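Local coordinates for PA14 domain-containing protein (Clostridium clariflavum, PDB 6QDI) that probably senses biomass polysaccharides outside the cell through tandem calcium-binding PA14 domains, as part of a membrane-bound RsgI-type anti-sigma factor, at residues 10-15 and 180-185; 17-22 and 34-39; 82-87 and 109-114. One frame throughout, in Å; residues are numbered along the deposited sequence.

Contact 1 (10-15 and 180-185). With CA (calcium ion), chain G.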
loop_
_atom_site.group_PDB
_atom_site.type_symbol
_atom_site.label_atom_id
_atom_site.label_comp_id
_atom_site.label_asym_id
_atom_site.label_seq_id
_atom_site.Cartn_x
_atom_site.Cartn_y
_atom_site.Cartn_z
ATOM N N ASP A 10 -1.780 -2.596 1.624
ATOM C CA ASP A 10 -2.871 -2.916 0.718
ATOM C C ASP A 10 -2.645 -2.419 -0.701
ATOM O O ASP A 10 -3.463 -2.691 -1.551
ATOM C CB ASP A 10 -4.209 -2.336 1.230
ATOM C CG ASP A 10 -5.332 -3.368 1.410
ATOM O OD1 ASP A 10 -5.150 -4.536 1.245
ATOM O OD2 ASP A 10 -6.433 -2.964 1.934
ATOM N N ASN A 11 -1.588 -1.660 -0.951
ATOM C CA ASN A 11 -1.287 -1.101 -2.272
ATOM C C ASN A 11 0.056 -1.618 -2.777
ATOM O O ASN A 11 0.817 -2.247 -2.025
ATOM C CB ASN A 11 -1.246 0.442 -2.169
ATOM C CG ASN A 11 -2.591 0.997 -1.802
ATOM O OD1 ASN A 11 -3.619 0.531 -2.285
ATOM N ND2 ASN A 11 -2.579 2.069 -1.027
ATOM N N ILE A 12 0.405 -1.309 -4.021
ATOM C CA ILE A 12 1.693 -1.763 -4.602
ATOM C C ILE A 12 2.902 -1.003 -4.086
ATOM O O ILE A 12 4.021 -1.422 -4.359
ATOM C CB ILE A 12 1.704 -1.688 -6.137
ATOM C CG1 ILE A 12 1.590 -0.264 -6.677
ATOM C CG2 ILE A 12 0.605 -2.583 -6.724
ATOM C CD1 ILE A 12 2.123 -0.111 -8.076
ATOM N N ASP A 13 2.697 0.097 -3.363
ATOM C CA ASP A 13 3.754 1.094 -3.116
ATOM C C ASP A 13 3.981 1.327 -1.636
ATOM O O ASP A 13 4.343 2.443 -1.244
ATOM C CB ASP A 13 3.374 2.404 -3.822
ATOM C CG ASP A 13 2.103 3.051 -3.273
ATOM O OD1 ASP A 13 1.375 2.352 -2.511
ATOM O OD2 ASP A 13 1.864 4.219 -3.622
ATOM N N LEU A 14 3.770 0.315 -0.806
ATOM C CA LEU A 14 4.112 0.425 0.630
ATOM C C LEU A 14 3.299 1.531 1.291
ATOM O O LEU A 14 3.780 2.221 2.204
ATOM C CB LEU A 14 5.617 0.561 0.841
ATOM C CG LEU A 14 6.449 -0.548 0.189
ATOM C CD1 LEU A 14 7.899 -0.107 0.097
ATOM C CD2 LEU A 14 6.294 -1.863 0.914
ATOM N N THR A 15 2.045 1.672 0.857
ATOM C CA THR A 15 1.089 2.551 1.481
ATOM C C THR A 15 -0.170 1.754 1.853
ATOM O O THR A 15 -0.491 0.730 1.263
ATOM C CB THR A 15 0.728 3.746 0.618
ATOM O OG1 THR A 15 -0.025 3.342 -0.522
ATOM C CG2 THR A 15 1.933 4.567 0.253
ATOM N N ASP A 180 -7.290 5.462 -0.089
ATOM C CA ASP A 180 -5.825 5.512 -0.183
ATOM C C ASP A 180 -5.397 4.329 -1.022
ATOM O O ASP A 180 -4.994 3.302 -0.471
ATOM C CB ASP A 180 -5.230 5.459 1.215
ATOM C CG ASP A 180 -3.746 5.646 1.231
ATOM O OD1 ASP A 180 -3.203 6.155 0.246
ATOM O OD2 ASP A 180 -3.112 5.332 2.260
ATOM N N PHE A 181 -5.525 4.450 -2.335
ATOM C CA PHE A 181 -5.386 3.317 -3.240
ATOM C C PHE A 181 -4.299 3.529 -4.282
ATOM O O PHE A 181 -4.180 4.598 -4.886
ATOM C CB PHE A 181 -6.688 3.099 -4.017
ATOM C CG PHE A 181 -7.802 2.526 -3.175
ATOM C CD1 PHE A 181 -7.824 1.190 -2.874
ATOM C CD2 PHE A 181 -8.799 3.341 -2.679
ATOM C CE1 PHE A 181 -8.847 0.649 -2.150
ATOM C CE2 PHE A 181 -9.792 2.808 -1.872
ATOM C CZ PHE A 181 -9.827 1.450 -1.621
ATOM N N ASN A 182 -3.532 2.465 -4.539
ATOM C CA ASN A 182 -2.621 2.406 -5.662
ATOM C C ASN A 182 -2.583 0.953 -6.067
ATOM O O ASN A 182 -1.926 0.132 -5.417
ATOM C CB ASN A 182 -1.258 2.973 -5.327
ATOM C CG ASN A 182 -0.316 2.927 -6.527
ATOM O OD1 ASN A 182 -0.651 2.349 -7.556
ATOM N ND2 ASN A 182 0.851 3.513 -6.380
ATOM N N TRP A 183 -3.353 0.627 -7.102
ATOM C CA TRP A 183 -3.521 -0.743 -7.535
ATOM C C TRP A 183 -2.473 -1.154 -8.579
ATOM O O TRP A 183 -2.531 -2.290 -9.047
ATOM C CB TRP A 183 -4.899 -0.962 -8.157
ATOM C CG TRP A 183 -6.081 -0.638 -7.286
ATOM C CD1 TRP A 183 -6.643 -1.443 -6.341
ATOM C CD2 TRP A 183 -6.879 0.557 -7.339
ATOM N NE1 TRP A 183 -7.718 -0.792 -5.756
ATOM C CE2 TRP A 183 -7.895 0.415 -6.372
ATOM C CE3 TRP A 183 -6.856 1.712 -8.125
ATOM C CZ2 TRP A 183 -8.909 1.389 -6.194
ATOM C CZ3 TRP A 183 -7.807 2.690 -7.900
ATOM C CH2 TRP A 183 -8.815 2.511 -6.959
ATOM N N GLY A 184 -1.578 -0.260 -8.989
ATOM C CA GLY A 184 -0.796 -0.546 -10.188
ATOM C C GLY A 184 -1.742 -0.758 -11.338
ATOM O O GLY A 184 -2.601 0.089 -11.603
ATOM N N VAL A 185 -1.609 -1.871 -12.028
ATOM C CA VAL A 185 -2.484 -2.211 -13.136
ATOM C C VAL A 185 -3.599 -3.177 -12.706
ATOM O O VAL A 185 -4.373 -3.651 -13.555
ATOM C CB VAL A 185 -1.708 -2.708 -14.377
ATOM C CG1 VAL A 185 -0.863 -1.582 -14.917
ATOM C CG2 VAL A 185 -0.913 -3.955 -14.069
HETATM CA CA CA G . -4.675 -3.893 -3.237
HETATM O O HOH W 1 -4.788 -5.408 -1.408
HETATM O O HOH W 2 -4.453 -1.552 -3.961
HETATM O O HOH W 3 -6.500 -2.772 -1.980
#

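Contact 2 (17-22 and 34-39)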
loop_
_atom_site.group_PDB
_atom_site.type_symbol
_atom_site.label_atom_id
_atom_site.label_comp_id
_atom_site.label_asym_id
_atom_site.label_seq_id
_atom_site.Cartn_x
_atom_site.Cartn_y
_atom_site.Cartn_z
ATOM N N PHE A 17 -1.194 0.607 5.318
ATOM C CA PHE A 17 -0.864 -0.484 6.212
ATOM C C PHE A 17 -2.093 -1.217 6.709
ATOM O O PHE A 17 -3.056 -0.572 7.146
ATOM C CB PHE A 17 -0.104 0.110 7.407
ATOM C CG PHE A 17 0.143 -0.878 8.503
ATOM C CD1 PHE A 17 1.225 -1.743 8.467
ATOM C CD2 PHE A 17 -0.696 -0.931 9.589
ATOM C CE1 PHE A 17 1.458 -2.650 9.508
ATOM C CE2 PHE A 17 -0.505 -1.860 10.600
ATOM C CZ PHE A 17 0.588 -2.689 10.576
ATOM N N LYS A 18 -2.054 -2.547 6.635
ATOM C CA LYS A 18 -3.114 -3.366 7.166
ATOM C C LYS A 18 -2.736 -4.382 8.232
ATOM O O LYS A 18 -3.622 -4.825 8.976
ATOM C CB LYS A 18 -3.861 -4.084 6.048
ATOM C CG LYS A 18 -4.520 -3.144 5.031
ATOM C CD LYS A 18 -5.673 -2.300 5.630
ATOM C CE LYS A 18 -6.299 -1.323 4.625
ATOM N NZ LYS A 18 -7.410 -0.464 5.172
ATOM N N LEU A 19 -1.472 -4.779 8.330
ATOM C CA LEU A 19 -1.117 -5.896 9.227
ATOM C C LEU A 19 0.356 -5.928 9.444
ATOM O O LEU A 19 1.151 -5.750 8.487
ATOM C CB LEU A 19 -1.523 -7.223 8.610
ATOM C CG LEU A 19 -1.165 -8.494 9.358
ATOM C CD1 LEU A 19 -2.011 -8.640 10.608
ATOM C CD2 LEU A 19 -1.340 -9.683 8.430
ATOM N N THR A 20 0.750 -6.135 10.703
ATOM C CA THR A 20 2.121 -6.520 10.982
ATOM C C THR A 20 2.138 -7.932 11.605
ATOM O O THR A 20 1.225 -8.312 12.324
ATOM C CB THR A 20 2.814 -5.504 11.935
ATOM O OG1 THR A 20 4.216 -5.775 11.974
ATOM C CG2 THR A 20 2.239 -5.519 13.356
ATOM N N ARG A 21 3.199 -8.661 11.299
ATOM C CA ARG A 21 3.399 -9.985 11.906
ATOM C C ARG A 21 4.852 -10.339 11.779
ATOM O O ARG A 21 5.584 -9.749 10.986
ATOM C CB ARG A 21 2.523 -11.032 11.226
ATOM C CG ARG A 21 2.944 -11.402 9.812
ATOM C CD ARG A 21 1.930 -12.259 9.096
ATOM N NE ARG A 21 2.453 -12.760 7.828
ATOM C CZ ARG A 21 1.723 -13.277 6.829
ATOM N NH1 ARG A 21 0.391 -13.389 6.919
ATOM N NH2 ARG A 21 2.344 -13.669 5.715
ATOM N N VAL A 22 5.296 -11.330 12.548
ATOM C CA VAL A 22 6.638 -11.833 12.405
ATOM C C VAL A 22 6.617 -13.088 11.528
ATOM O O VAL A 22 5.883 -14.061 11.806
ATOM C CB VAL A 22 7.278 -12.086 13.777
ATOM C CG1 VAL A 22 8.616 -12.786 13.612
ATOM C CG2 VAL A 22 7.475 -10.782 14.519
ATOM N N SER A 34 -4.272 -13.338 -1.606
ATOM C CA SER A 34 -3.698 -12.431 -0.711
ATOM C C SER A 34 -2.702 -13.067 0.278
ATOM O O SER A 34 -2.875 -14.247 0.632
ATOM C CB SER A 34 -4.929 -11.892 0.063
ATOM O OG SER A 34 -4.541 -11.009 1.007
ATOM N N PRO A 35 -1.760 -12.288 0.844
ATOM C CA PRO A 35 -0.978 -12.863 1.948
ATOM C C PRO A 35 -1.707 -13.047 3.244
ATOM O O PRO A 35 -1.183 -13.745 4.116
ATOM C CB PRO A 35 0.160 -11.853 2.198
ATOM C CG PRO A 35 0.159 -10.972 1.059
ATOM C CD PRO A 35 -1.206 -10.986 0.427
ATOM N N ALA A 36 -2.828 -12.384 3.434
ATOM C CA ALA A 36 -3.483 -12.407 4.745
ATOM C C ALA A 36 -4.889 -11.890 4.589
ATOM O O ALA A 36 -5.150 -11.070 3.699
ATOM C CB ALA A 36 -2.702 -11.543 5.728
ATOM N N LYS A 37 -5.778 -12.277 5.522
ATOM C CA LYS A 37 -7.172 -11.850 5.408
ATOM C C LYS A 37 -7.332 -10.326 5.469
ATOM O O LYS A 37 -8.275 -9.778 4.913
ATOM C CB LYS A 37 -8.023 -12.551 6.455
ATOM C CG LYS A 37 -7.770 -12.150 7.884
ATOM C CD LYS A 37 -8.638 -12.958 8.830
ATOM C CE LYS A 37 -8.558 -12.473 10.266
ATOM N NZ LYS A 37 -7.184 -12.559 10.827
ATOM N N GLU A 38 -6.379 -9.646 6.116
ATOM C CA GLU A 38 -6.416 -8.209 6.269
ATOM C C GLU A 38 -6.077 -7.457 4.988
ATOM O O GLU A 38 -6.309 -6.250 4.916
ATOM C CB GLU A 38 -5.452 -7.748 7.373
ATOM C CG GLU A 38 -5.872 -8.132 8.780
ATOM C CD GLU A 38 -5.503 -9.552 9.173
ATOM O OE1 GLU A 38 -4.834 -10.284 8.395
ATOM O OE2 GLU A 38 -5.881 -9.963 10.302
ATOM N N ILE A 39 -5.481 -8.138 4.016
ATOM C CA ILE A 39 -5.073 -7.538 2.754
ATOM C C ILE A 39 -6.121 -7.908 1.727
ATOM O O ILE A 39 -6.371 -9.114 1.496
ATOM C CB ILE A 39 -3.673 -8.067 2.355
ATOM C CG1 ILE A 39 -2.608 -7.575 3.342
ATOM C CG2 ILE A 39 -3.277 -7.650 0.941
ATOM C CD1 ILE A 39 -2.304 -6.087 3.242
HETATM O O HOH W 4 1.117 -15.436 3.902
#

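Contact 3 (82-87 and 109-114). With CA (calcium ion), chain D.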
loop_
_atom_site.group_PDB
_atom_site.type_symbol
_atom_site.label_atom_id
_atom_site.label_comp_id
_atom_site.label_asym_id
_atom_site.label_seq_id
_atom_site.Cartn_x
_atom_site.Cartn_y
_atom_site.Cartn_z
ATOM N N ASP A 82 18.571 -4.073 -6.191
ATOM C CA ASP A 82 17.672 -2.945 -6.492
ATOM C C ASP A 82 16.890 -3.292 -7.743
ATOM O O ASP A 82 17.328 -3.021 -8.864
ATOM C CB ASP A 82 18.491 -1.672 -6.687
ATOM C CG ASP A 82 17.630 -0.430 -6.872
ATOM O OD1 ASP A 82 16.376 -0.552 -6.798
ATOM O OD2 ASP A 82 18.190 0.668 -7.081
ATOM N N LYS A 83 15.747 -3.948 -7.543
ATOM C CA LYS A 83 14.985 -4.560 -8.640
ATOM C C LYS A 83 13.494 -4.294 -8.469
ATOM O O LYS A 83 12.668 -5.202 -8.440
ATOM C CB LYS A 83 15.307 -6.058 -8.757
ATOM C CG LYS A 83 16.764 -6.343 -9.154
ATOM C CD LYS A 83 17.046 -5.979 -10.608
ATOM C CE LYS A 83 18.520 -6.109 -10.851
ATOM N NZ LYS A 83 18.909 -5.728 -12.196
ATOM N N TRP A 84 13.162 -3.010 -8.394
ATOM C CA TRP A 84 11.800 -2.547 -8.090
ATOM C C TRP A 84 11.052 -2.360 -9.396
ATOM O O TRP A 84 10.808 -1.257 -9.847
ATOM C CB TRP A 84 11.867 -1.279 -7.282
ATOM C CG TRP A 84 10.608 -0.886 -6.595
ATOM C CD1 TRP A 84 9.812 0.186 -6.894
ATOM C CD2 TRP A 84 10.015 -1.523 -5.459
ATOM N NE1 TRP A 84 8.777 0.254 -6.002
ATOM C CE2 TRP A 84 8.865 -0.786 -5.115
ATOM C CE3 TRP A 84 10.349 -2.640 -4.689
ATOM C CZ2 TRP A 84 8.070 -1.103 -4.005
ATOM C CZ3 TRP A 84 9.556 -2.982 -3.615
ATOM C CH2 TRP A 84 8.413 -2.211 -3.266
ATOM N N ASP A 85 10.698 -3.476 -10.020
ATOM C CA ASP A 85 10.110 -3.430 -11.358
ATOM C C ASP A 85 9.128 -4.577 -11.539
ATOM O O ASP A 85 8.990 -5.446 -10.667
ATOM C CB ASP A 85 11.187 -3.348 -12.451
ATOM C CG ASP A 85 12.051 -4.576 -12.478
ATOM O OD1 ASP A 85 11.512 -5.704 -12.497
ATOM O OD2 ASP A 85 13.296 -4.408 -12.487
ATOM N N ASN A 86 8.425 -4.529 -12.686
ATOM C CA ASN A 86 7.352 -5.493 -12.956
ATOM C C ASN A 86 7.761 -6.760 -13.593
ATOM O O ASN A 86 6.900 -7.581 -13.909
ATOM C CB ASN A 86 6.271 -4.804 -13.768
ATOM C CG ASN A 86 5.547 -3.791 -12.929
ATOM O OD1 ASN A 86 4.874 -4.168 -12.016
ATOM N ND2 ASN A 86 5.759 -2.522 -13.167
ATOM N N LEU A 87 9.049 -6.966 -13.804
ATOM C CA LEU A 87 9.487 -8.210 -14.326
ATOM C C LEU A 87 9.291 -9.296 -13.224
ATOM O O LEU A 87 8.923 -9.046 -12.011
ATOM C CB LEU A 87 10.944 -8.104 -14.769
ATOM C CG LEU A 87 11.265 -7.005 -15.777
ATOM C CD1 LEU A 87 12.763 -6.950 -16.036
ATOM C CD2 LEU A 87 10.483 -7.269 -17.065
ATOM N N GLU A 109 12.018 -4.840 0.805
ATOM C CA GLU A 109 10.749 -4.330 0.322
ATOM C C GLU A 109 10.330 -5.118 -0.925
ATOM O O GLU A 109 11.179 -5.490 -1.738
ATOM C CB GLU A 109 10.870 -2.840 0.024
ATOM C CG GLU A 109 11.002 -2.020 1.284
ATOM C CD GLU A 109 11.307 -0.551 1.108
ATOM O OE1 GLU A 109 11.485 -0.087 -0.033
ATOM O OE2 GLU A 109 11.285 0.153 2.140
ATOM N N TYR A 110 9.030 -5.347 -1.052
ATOM C CA TYR A 110 8.498 -6.244 -2.073
ATOM C C TYR A 110 7.141 -5.725 -2.549
ATOM O O TYR A 110 6.364 -5.202 -1.730
ATOM C CB TYR A 110 8.319 -7.648 -1.418
ATOM C CG TYR A 110 7.385 -8.529 -2.209
ATOM C CD1 TYR A 110 7.807 -9.217 -3.332
ATOM C CD2 TYR A 110 6.031 -8.569 -1.899
ATOM C CE1 TYR A 110 6.911 -9.932 -4.110
ATOM C CE2 TYR A 110 5.113 -9.234 -2.694
ATOM C CZ TYR A 110 5.560 -9.909 -3.815
ATOM O OH TYR A 110 4.646 -10.574 -4.586
ATOM N N PHE A 111 6.809 -5.952 -3.824
ATOM C CA PHE A 111 5.444 -5.741 -4.277
ATOM C C PHE A 111 4.965 -6.770 -5.250
ATOM O O PHE A 111 5.750 -7.307 -6.047
ATOM C CB PHE A 111 5.208 -4.306 -4.832
ATOM C CG PHE A 111 5.793 -4.019 -6.202
ATOM C CD1 PHE A 111 5.060 -4.267 -7.361
ATOM C CD2 PHE A 111 7.050 -3.465 -6.343
ATOM C CE1 PHE A 111 5.564 -3.970 -8.607
ATOM C CE2 PHE A 111 7.548 -3.146 -7.599
ATOM C CZ PHE A 111 6.830 -3.398 -8.736
ATOM N N ASN A 112 3.649 -6.975 -5.256
ATOM C CA ASN A 112 2.932 -7.697 -6.302
ATOM C C ASN A 112 2.046 -6.724 -7.035
ATOM O O ASN A 112 1.231 -6.040 -6.412
ATOM C CB ASN A 112 2.117 -8.855 -5.774
ATOM C CG ASN A 112 1.616 -9.736 -6.899
ATOM O OD1 ASN A 112 2.205 -9.718 -7.968
ATOM N ND2 ASN A 112 0.546 -10.513 -6.683
ATOM N N ASN A 113 2.169 -6.679 -8.367
ATOM C CA ASN A 113 1.343 -5.835 -9.225
ATOM C C ASN A 113 0.634 -6.735 -10.252
ATOM O O ASN A 113 1.032 -6.771 -11.417
ATOM C CB ASN A 113 2.198 -4.792 -9.906
ATOM C CG ASN A 113 1.398 -3.822 -10.752
ATOM O OD1 ASN A 113 0.196 -3.761 -10.726
ATOM N ND2 ASN A 113 2.103 -3.032 -11.486
ATOM N N THR A 114 -0.407 -7.416 -9.769
ATOM C CA THR A 114 -1.258 -8.399 -10.482
ATOM C C THR A 114 -0.589 -9.756 -10.627
ATOM O O THR A 114 0.645 -9.906 -10.591
ATOM C CB THR A 114 -1.779 -7.943 -11.858
ATOM O OG1 THR A 114 -0.772 -8.027 -12.874
ATOM C CG2 THR A 114 -2.369 -6.552 -11.783
HETATM CA CA CA D . 2.807 -10.539 -10.085
HETATM O O HOH W 5 4.614 -1.215 -11.082
#

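Contact 1 (10-15 and 180-185)
Asn-11 spends both ends of its amide on the backbone of strand 180-184. Its ND2 gives a nearly straight bond to Asp-180 O (2.8 Å, N-H...O angle 177°), with the acceptor in the amide plane. The second N-H of ND2 goes to Thr-15 OG1 in its own loop. Asn-11 OD1 takes the backbone N of Asn-182 at 3.0 Å, from above the carbonyl plane. Four partners thus fix the amide's rotation: Asp-180 O and Thr-15 OG1 at ND2, Asn-182 N and a calcium-bound water at OD1. Next along, Ile-12 N bonds to Asn-182 O at 3.1 Å. This is the tight part of the contact.

Asn-182 answers with its own side chain. CG stands opposite the backbone N (chi1 -179°), which carries the amide out to the loop. Its ND2 donates to Asp-13 OD2 at 3.0 Å, above the carboxylate plane, and the two flat groups are 79° apart. Its OD1 accepts from Gly-184 N and closes an Asx turn. Ile-12 lies over this turn, with CG1 by Asn-182 OD1 and CD1 3.6 Å from Gly-184 CA.

Toward the calcium, protein gives way to water: the Asp-10 side chain makes no contact with strand 180-184, and three waters sit on the ion. Asp-10 binds it through its backbone O at 2.4 Å. Water 2 also donates to Asn-11 OD1, at 2.8 Å. Asp-42 and Ser-44 complete the protein ligands.

The contact joins the two PA14 domains. The loop after strand 4-9 of the first meets strand 180-184 of the second. Arg-274 of the adjoining strand 271-279 makes salt bridges to both Asp-13 and Asp-180. On the other side of the loop, Ser-46 of strand 44-53 bonds to Asn-11 O and Leu-14 N.

Contact 2 (17-22 and 34-39)
Pro-35 O lies at the guanidinium edge of Arg-21 and accepts from NH1 at 3.2 Å; the donor comes from above the Pro-35 carbonyl plane. Water 4 makes a second link, accepting from Arg-21 NH2 at 2.8 Å and donating to Pro-35 O. NE of the same guanidinium makes a salt bridge to Asp-23. Ala-36 comes next. Its CB meets Leu-19 CD2 at 3.6 Å, the apolar centre of the contact. Ala-36 also starts a type I turn, closed by Ile-39 N to Ala-36 O. Lys-37 turns its amine to Glu-38 OE2 in a salt bridge of 3.0 Å. The bent chain of Glu-38 (chi2 82°) lays its carboxylate beside Leu-19, with OE1 3.5 Å from CD2. Glu-38 O touches Lys-18 CB. Ile-39 follows, its CD1 3.8 Å from Lys-18 CB.

Lys-18 and Leu-19 form a classic beta bulge opposite Tyr-8, which lets two successive side chains face the loop. Strand 17-23 pairs with strand 4-9 in the first PA14 domain. The 34-39 loop leads from strand 27-31 to strand 44-53, and Pro-35 and Ile-39 both pack on Tyr-45.

Contact 3 (82-87 and 109-114)
The indole of Trp-84 takes the edge of the Phe-111 ring on one face. Phe-111 CD2 sits 3.3 Å above the indole plane, over its centre. The pair is T-shaped, with planes 70° apart and 4.6 Å between the centroids of the two six-membered rings. At the indole edge lies the backbone of strand 104-113, where Trp-84 CZ3 is 3.5 Å from Tyr-110 N. The Phe-111 ring has its own edge partner in Asn-86 OD1, 3.5 Å from CE1. Phe-111 CG lies between the backbone N and carbonyl carbon (chi1 74°), and the ring rises from the strand into the 84-86 loop.

Asn-86 and Asn-113 meet through their amides, which are turned 60° to each other. Asn-113 ND2 donates to Asn-86 OD1 at 3.0 Å, above the carbonyl plane. Water 5 accepts from Asn-86 ND2 at 2.7 Å and weakly from Asn-113 ND2. Asn-113 OD1 is taken by Val-185 N of the second domain. The loop is shaped by an Asx turn at Asp-85, whose carboxylate also pairs with Arg-67.

Asn-112 leaves the strand on the side away from the loop, and its OD1 binds calcium; Thr-114 binds it through its backbone O at 2.3 Å. Asp-68, Asn-69 and Asn-116 complete the site. Asp-221, Asp-222 and the 266-270 loop repeat it in the second domain, consistent with the calcium site that binds sugar in PA14 lectins.

In the fold
Contact 1 is the one that joins the two PA14 domains; contacts 2 and 3 lie within the first. Contact 1 is near the centre of the chain, partly buried and mostly polar, with amides gripping backbone. Contact 2 is a surface contact, where aliphatic groups and one arginine bond, doubled through a water, hold a loop to an edge of the sheet. Contact 3 is partly buried and mainly aromatic. Contacts 2 and 3 reach the same sheet but do not touch. Each touches contact 1: Lys-18 and Ile-39 pack on Asp-10, Phe-111 CB packs on Ile-12 O, and Asn-113 probably bonds to Val-185. Contacts 1 and 3 include ligands of different calcium ions.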